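Local coordinates for beta-galactosidase (Marinomonas sp. ef1, PDB 6Y2K), which probably hydrolyses terminal beta-galactoside bonds in sugars such as lactose, as a cold-active, hexameric GH42 beta-galactosidase of an Antarctic marine bacterium, at residues A90-E93 with A94-R98; I583-T586 with L587-S591; F222-L225 with Q226-L230. One frame throughout, in Å; residues are numbered along the deposited sequence.

Interaction 1: A90-E93 with A94-R98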
loop_
_atom_site.group_PDB
_atom_site.type_symbol
_atom_site.label_atom_id
_atom_site.label_comp_id
_atom_site.label_asym_id
_atom_site.label_seq_id
_atom_site.Cartn_x
_atom_site.Cartn_y
_atom_site.Cartn_z
ATOM N N ALA A 90 -23.736 27.025 35.418
ATOM C CA ALA A 90 -22.774 27.440 34.410
ATOM C C ALA A 90 -23.433 27.610 33.044
ATOM O O ALA A 90 -24.524 27.089 32.795
ATOM C CB ALA A 90 -21.666 26.403 34.307
ATOM N N LYS A 91 -22.764 28.349 32.167
ATOM C CA LYS A 91 -23.063 28.294 30.731
ATOM C C LYS A 91 -21.841 27.813 29.983
ATOM O O LYS A 91 -20.713 28.180 30.325
ATOM C CB LYS A 91 -23.497 29.648 30.196
ATOM C CG LYS A 91 -24.872 30.039 30.661
ATOM C CD LYS A 91 -25.311 31.363 30.085
ATOM C CE LYS A 91 -26.736 31.648 30.526
ATOM N NZ LYS A 91 -27.194 32.931 29.936
ATOM N N ASP A 92 -22.070 26.994 28.959
ATOM C CA ASP A 92 -20.991 26.516 28.109
ATOM C C ASP A 92 -20.502 27.626 27.169
ATOM O O ASP A 92 -21.042 28.736 27.158
ATOM C CB ASP A 92 -21.382 25.226 27.352
ATOM C CG ASP A 92 -22.565 25.395 26.419
ATOM O OD1 ASP A 92 -22.815 26.501 25.883
ATOM O OD2 ASP A 92 -23.259 24.374 26.218
ATOM N N GLU A 93 -19.474 27.309 26.397
ATOM C CA GLU A 93 -18.857 28.252 25.463
ATOM C C GLU A 93 -19.835 28.754 24.405
ATOM O O GLU A 93 -19.723 29.889 23.939
ATOM C CB GLU A 93 -17.653 27.583 24.805
ATOM C CG GLU A 93 -16.807 28.492 23.937
ATOM C CD GLU A 93 -15.461 27.880 23.593
ATOM O OE1 GLU A 93 -15.256 26.665 23.830
ATOM O OE2 GLU A 93 -14.601 28.625 23.083
ATOM N N ALA A 94 -20.808 27.912 24.057
ATOM C CA ALA A 94 -21.870 28.285 23.125
ATOM C C ALA A 94 -22.971 29.155 23.735
ATOM O O ALA A 94 -23.886 29.539 23.028
ATOM C CB ALA A 94 -22.474 27.032 22.497
ATOM N N GLY A 95 -22.895 29.455 25.031
ATOM C CA GLY A 95 -23.880 30.292 25.705
ATOM C C GLY A 95 -25.088 29.585 26.297
ATOM O O GLY A 95 -25.991 30.260 26.778
ATOM N N ARG A 96 -25.112 28.247 26.289
ATOM C CA ARG A 96 -26.256 27.479 26.824
ATOM C C ARG A 96 -26.051 27.054 28.270
ATOM O O ARG A 96 -24.944 26.703 28.672
ATOM C CB ARG A 96 -26.510 26.219 26.009
ATOM C CG ARG A 96 -26.872 26.480 24.559
ATOM C CD ARG A 96 -25.723 26.203 23.612
ATOM N NE ARG A 96 -25.933 24.966 22.857
ATOM C CZ ARG A 96 -25.152 23.882 22.866
ATOM N NH1 ARG A 96 -25.492 22.842 22.111
ATOM N NH2 ARG A 96 -24.045 23.804 23.602
ATOM N N VAL A 97 -27.139 27.046 29.029
ATOM C CA VAL A 97 -27.094 26.654 30.434
ATOM C C VAL A 97 -26.712 25.170 30.519
ATOM O O VAL A 97 -27.165 24.355 29.705
ATOM C CB VAL A 97 -28.438 26.931 31.152
ATOM C CG1 VAL A 97 -28.433 26.370 32.578
ATOM C CG2 VAL A 97 -28.722 28.430 31.172
ATOM N N ARG A 98 -25.853 24.848 31.485
ATOM C CA ARG A 98 -25.443 23.476 31.750
ATOM C C ARG A 98 -26.272 22.977 32.932
ATOM O O ARG A 98 -25.991 23.313 34.092
ATOM C CB ARG A 98 -23.949 23.410 32.053
ATOM C CG ARG A 98 -23.093 24.081 30.997
ATOM C CD ARG A 98 -21.634 23.698 31.126
ATOM N NE ARG A 98 -21.379 22.331 30.668
ATOM C CZ ARG A 98 -20.187 21.739 30.669
ATOM N NH1 ARG A 98 -19.107 22.385 31.111
ATOM N NH2 ARG A 98 -20.070 20.487 30.231
HETATM O O HOH W 1 -23.976 24.158 35.775
HETATM O O HOH W 2 -25.255 23.087 28.098
#
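Asp92 and Arg96 meet obliquely at the end of a tight reversal, and the carboxylate divides its two oxygens between backbone and side chain. OD1 of Asp92 accepts from the backbone N of Arg96 at 2.9 Å, the N-H arriving from above the carboxylate plane. OD2 of Asp92 forms a salt bridge to NH2 of Arg96 at 2.8 Å, but the hydrogen bond within it is weak and bent (123° at the hydrogen), and the guanidinium and carboxylate planes stand 36° apart. Asp92 can serve both because its CG lies between the backbone N and the carbonyl carbon (chi1 61°), which folds the group back over the turn.

The turn, type I from Asp92 to Gly95, is closed by Gly95 N on Asp92 O (2.9 Å); Asp92 N in turn reaches Arg96 O (2.9 Å). With Gly95 in a backbone shape that favours glycine, this is the classic type I turn with a G1 beta bulge. Beyond it, Lys91 leaves from the opposite side to Asp92, extended past Gly95 O, and its CE rests against Val97 CG2 at 3.8 Å. Arg98 lays CG close to Asp92 N (3.7 Å), while its own N bonds to Ala90 O.

The reversal belongs to the loop between helices 79-84 and 111-128. Lys91 N bonds to Ser151 OG, and the Arg98 guanidinium bonds to His146 O and to Val200 O of the second subunit. Arg96 packs on Ala94 of that subunit and Ala94 on Arg96 of the third, which places the reversal at a subunit interface, beside the loop between strand 134-138 and helix 154-168.

Interaction 2: I583-T586 with L587-S591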
loop_
_atom_site.group_PDB
_atom_site.type_symbol
_atom_site.label_atom_id
_atom_site.label_comp_id
_atom_site.label_asym_id
_atom_site.label_seq_id
_atom_site.Cartn_x
_atom_site.Cartn_y
_atom_site.Cartn_z
ATOM N N ILE A 583 12.194 18.019 18.030
ATOM C CA ILE A 583 12.914 16.864 17.502
ATOM C C ILE A 583 12.178 15.565 17.819
ATOM O O ILE A 583 11.416 15.487 18.796
ATOM C CB ILE A 583 14.375 16.823 18.005
ATOM C CG1 ILE A 583 14.450 16.822 19.545
ATOM C CG2 ILE A 583 15.153 17.993 17.412
ATOM C CD1 ILE A 583 15.843 16.694 20.123
ATOM N N ASP A 584 12.390 14.559 16.974
ATOM C CA ASP A 584 11.702 13.266 17.102
ATOM C C ASP A 584 12.173 12.437 18.307
ATOM O O ASP A 584 13.146 12.796 18.995
ATOM C CB ASP A 584 11.767 12.465 15.777
ATOM C CG ASP A 584 13.175 11.962 15.420
ATOM O OD1 ASP A 584 14.050 11.806 16.305
ATOM O OD2 ASP A 584 13.401 11.698 14.216
ATOM N N ASN A 585 11.474 11.336 18.564
ATOM C CA ASN A 585 11.774 10.466 19.714
ATOM C C ASN A 585 13.236 9.973 19.753
ATOM O O ASN A 585 13.858 9.939 20.823
ATOM C CB ASN A 585 10.793 9.276 19.731
ATOM C CG ASN A 585 11.151 8.222 20.768
ATOM O OD1 ASN A 585 11.776 7.211 20.442
ATOM N ND2 ASN A 585 10.764 8.450 22.010
ATOM N N THR A 586 13.765 9.591 18.594
ATOM C CA THR A 586 15.150 9.141 18.477
ATOM C C THR A 586 16.125 10.212 18.953
ATOM O O THR A 586 17.003 9.936 19.774
ATOM C CB THR A 586 15.483 8.707 17.029
ATOM O OG1 THR A 586 14.768 7.502 16.742
ATOM C CG2 THR A 586 16.981 8.442 16.839
ATOM N N LEU A 587 15.957 11.423 18.438
ATOM C CA LEU A 587 16.826 12.536 18.785
ATOM C C LEU A 587 16.619 12.999 20.230
ATOM O O LEU A 587 17.573 13.410 20.878
ATOM C CB LEU A 587 16.618 13.693 17.810
ATOM C CG LEU A 587 17.130 13.443 16.388
ATOM C CD1 LEU A 587 16.627 14.513 15.446
ATOM C CD2 LEU A 587 18.650 13.397 16.359
ATOM N N LEU A 588 15.385 12.932 20.731
ATOM C CA LEU A 588 15.118 13.215 22.148
ATOM C C LEU A 588 15.943 12.293 23.041
ATOM O O LEU A 588 16.597 12.758 23.980
ATOM C CB LEU A 588 13.629 13.078 22.485
ATOM C CG LEU A 588 12.705 14.233 22.077
ATOM C CD1 LEU A 588 11.250 13.831 22.286
ATOM C CD2 LEU A 588 13.001 15.523 22.826
ATOM N N LYS A 589 15.927 10.995 22.737
ATOM C CA LYS A 589 16.718 10.029 23.500
ATOM C C LYS A 589 18.224 10.251 23.354
ATOM O O LYS A 589 18.944 10.228 24.361
ATOM C CB LYS A 589 16.322 8.601 23.152
ATOM C CG LYS A 589 14.977 8.215 23.751
ATOM C CD LYS A 589 14.611 6.768 23.479
ATOM C CE LYS A 589 14.410 6.522 21.996
ATOM N NZ LYS A 589 13.428 5.438 21.744
ATOM N N ALA A 590 18.694 10.500 22.127
ATOM C CA ALA A 590 20.115 10.798 21.898
ATOM C C ALA A 590 20.570 11.986 22.750
ATOM O O ALA A 590 21.609 11.914 23.416
ATOM C CB ALA A 590 20.403 11.065 20.426
ATOM N N SER A 591 19.771 13.054 22.734
ATOM C CA SER A 591 20.089 14.299 23.443
ATOM C C SER A 591 20.029 14.103 24.962
ATOM O O SER A 591 20.927 14.543 25.677
ATOM C CB SER A 591 19.150 15.438 22.998
ATOM O OG SER A 591 19.192 15.643 21.585
HETATM O O HOH W 3 14.265 5.488 18.753
#
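Asn585 and Lys589, one helical turn apart, join through their side-chain ends: NZ of Lys589 donates to OD1 of Asn585 at 2.8 Å, only 17° out of the amide's carbonyl plane. Two torsions bring them together. Asn585 carries CG trans to its own N (chi1 172°), while the bend of the Lys589 chain at chi3 (-65°) turns NZ back to the amide. The same NZ donates to a water at 3.1 Å, which is also hydrogen-bonded to Thr586 OG1.

One step down the first shell, Asp584 OD1 takes the N-H of Leu587 at 2.9 Å, nearly along its C-O axis, and Asp584 O accepts from Leu588 N at 2.8 Å. On the apolar side, Ile583 reaches across the start of the helix: its CG1 lies 3.8 Å from Leu588 CD2, and its CB 3.9 Å from Leu587 CB. Farther along, Leu587 O is gripped from opposite faces of its plane by the N and OG of Ser591, the OG at 2.8 Å.

The second shell fixes these groups. Glu448 OE1 receives both Asn585 ND2 and Lys589 NZ, tying the polar ends to helix 435-448, against whose Trp438 and Met442 Leu588 also packs. Asp584 OD2 is held by Lys545 N. A leucine in place of Asn585 would probably leave Lys589 NZ without its amide acceptor and would take from Glu448 the donor ND2.

Together these form an N-capped helix start: Asp584 is the N-cap residue, and the contact of Ile583 with Leu588 matches a hydrophobic staple, made where strand 581-583, outermost in the chain's mixed sheet, runs into helix 585-598 of the trimerisation domain.

Interaction 3: F222-L225 with Q226-L230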
loop_
_atom_site.group_PDB
_atom_site.type_symbol
_atom_site.label_atom_id
_atom_site.label_comp_id
_atom_site.label_asym_id
_atom_site.label_seq_id
_atom_site.Cartn_x
_atom_site.Cartn_y
_atom_site.Cartn_z
ATOM N N PHE A 222 -13.077 28.316 45.827
ATOM C CA PHE A 222 -14.123 27.323 46.139
ATOM C C PHE A 222 -13.599 26.217 47.049
ATOM O O PHE A 222 -14.273 25.809 48.003
ATOM C CB PHE A 222 -14.662 26.728 44.834
ATOM C CG PHE A 222 -15.802 25.750 44.999
ATOM C CD1 PHE A 222 -15.558 24.398 45.200
ATOM C CD2 PHE A 222 -17.122 26.175 44.880
ATOM C CE1 PHE A 222 -16.602 23.486 45.305
ATOM C CE2 PHE A 222 -18.177 25.272 44.991
ATOM C CZ PHE A 222 -17.916 23.925 45.209
ATOM N N ASN A 223 -12.401 25.727 46.738
ATOM C CA ASN A 223 -11.754 24.686 47.527
ATOM C C ASN A 223 -11.299 25.221 48.896
ATOM O O ASN A 223 -11.464 24.545 49.920
ATOM C CB ASN A 223 -10.563 24.103 46.755
ATOM C CG ASN A 223 -9.876 22.970 47.501
ATOM O OD1 ASN A 223 -10.475 21.918 47.734
ATOM N ND2 ASN A 223 -8.615 23.186 47.885
ATOM N N LYS A 224 -10.733 26.425 48.899
ATOM C CA LYS A 224 -10.205 27.043 50.117
ATOM C C LYS A 224 -11.278 27.259 51.197
ATOM O O LYS A 224 -10.987 27.119 52.396
ATOM C CB LYS A 224 -9.509 28.364 49.778
ATOM C CG LYS A 224 -8.847 29.098 50.941
ATOM C CD LYS A 224 -7.936 28.190 51.758
ATOM C CE LYS A 224 -6.832 28.950 52.481
ATOM N NZ LYS A 224 -7.343 29.919 53.492
ATOM N N LEU A 225 -12.508 27.571 50.796
ATOM C CA LEU A 225 -13.566 27.747 51.788
ATOM C C LEU A 225 -13.853 26.431 52.528
ATOM O O LEU A 225 -14.085 26.445 53.737
ATOM C CB LEU A 225 -14.828 28.392 51.197
ATOM C CG LEU A 225 -16.012 27.592 50.652
ATOM C CD1 LEU A 225 -16.849 26.933 51.744
ATOM C CD2 LEU A 225 -16.883 28.525 49.818
ATOM N N GLN A 226 -13.801 25.306 51.817
ATOM C CA GLN A 226 -13.997 23.993 52.435
ATOM C C GLN A 226 -12.806 23.626 53.321
ATOM O O GLN A 226 -12.985 23.149 54.442
ATOM C CB GLN A 226 -14.254 22.910 51.375
ATOM C CG GLN A 226 -15.474 23.202 50.492
ATOM C CD GLN A 226 -16.024 21.994 49.739
ATOM O OE1 GLN A 226 -15.788 20.838 50.133
ATOM N NE2 GLN A 226 -16.743 22.240 48.667
ATOM N N VAL A 227 -11.596 23.863 52.824
ATOM C CA VAL A 227 -10.372 23.600 53.595
ATOM C C VAL A 227 -10.376 24.350 54.944
ATOM O O VAL A 227 -10.028 23.771 55.979
ATOM C CB VAL A 227 -9.104 23.970 52.774
ATOM C CG1 VAL A 227 -7.855 24.046 53.652
ATOM C CG2 VAL A 227 -8.885 22.975 51.640
ATOM N N ASP A 228 -10.750 25.631 54.927
ATOM C CA ASP A 228 -10.756 26.432 56.165
ATOM C C ASP A 228 -11.699 25.830 57.221
ATOM O O ASP A 228 -11.330 25.737 58.403
ATOM C CB ASP A 228 -11.116 27.891 55.899
ATOM C CG ASP A 228 -10.034 28.649 55.144
ATOM O OD1 ASP A 228 -8.878 28.184 55.036
ATOM O OD2 ASP A 228 -10.356 29.748 54.662
ATOM N N ILE A 229 -12.885 25.394 56.784
ATOM C CA ILE A 229 -13.847 24.726 57.667
ATOM C C ILE A 229 -13.294 23.408 58.216
ATOM O O ILE A 229 -13.440 23.123 59.416
ATOM C CB ILE A 229 -15.185 24.450 56.939
ATOM C CG1 ILE A 229 -15.892 25.765 56.592
ATOM C CG2 ILE A 229 -16.112 23.577 57.789
ATOM C CD1 ILE A 229 -16.917 25.638 55.485
ATOM N N LEU A 230 -12.679 22.610 57.336
ATOM C CA LEU A 230 -12.152 21.308 57.716
ATOM C C LEU A 230 -10.918 21.417 58.630
ATOM O O LEU A 230 -10.761 20.581 59.524
ATOM C CB LEU A 230 -11.867 20.446 56.478
ATOM C CG LEU A 230 -13.112 20.052 55.659
ATOM C CD1 LEU A 230 -12.731 19.549 54.269
ATOM C CD2 LEU A 230 -13.960 19.022 56.393
HETATM O O HOH W 4 -17.051 25.192 48.248
#
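NZ of Lys224 bonds to OD1 of Asp228 at 2.8 Å, using the syn lone pair of that oxygen, with a weaker second bond to OD2 at 3.2 Å. This is an i to i+4 salt bridge on helix 205-233, the last helix of the connection between strands 134-138 and 238-244 of the TIM barrel. Lys224 gets there by bending at chi2 (50°) and again at chi4, so that CD and CE run alongside the carboxylate instead of out from the helix.

On another flank, Leu225 and Ile229 lie side by side and point the same way, their CD1 atoms 4.0 Å apart. Leu225 sits well off a staggered first torsion (chi1 93°), which suggests some torsional strain. The backbone bond beneath this pair, Ile229 N to Leu225 O, is long and weak at 3.4 Å. Leu225 packs on Arg114 and Ile229 on Thr122 of helix 111-128, which leads into strand 134-138.

The inward flank is polar as well as apolar. Asn223 turns its OD1 to Tyr143 OH and Thr139 OG1, while Val227 packs on Leu239 of strand 238-244. Gln226 stretches its amide to the loop after strand 67-71, OE1 to Thr72 OG1 and NE2 to Thr74 OG1, so this buried amide has partners at both ends. It runs beside the Phe222 ring, whose plane is 54° from that of the amide, with NE2 3.6 Å from CE1 of Phe222. A water joins Gln226 NE2 to Phe222 O, lying 2.9 Å from the latter, and its oxygen sits over the centre of the Phe222 ring.

How the interactions relate
Along the chain, interaction 1 comes first, then interaction 3, then interaction 2. The first two share the TIM-barrel domain, their centres about 27 Å apart and their nearest atoms about 11 Å apart: a loop reversal at the subunit interface and a buried stretch of barrel helix 205-233. Interaction 2 is in the trimerisation domain, at the start of helix 585-598, its centre about 43 Å from that of interaction 1 and about 45 Å from that of interaction 3, across the chain's centre from the latter. The helical i to i+4 pairing of interactions 2 and 3 recurs in separate domains, whereas interaction 1 is a turn and alone among the three meets other subunits.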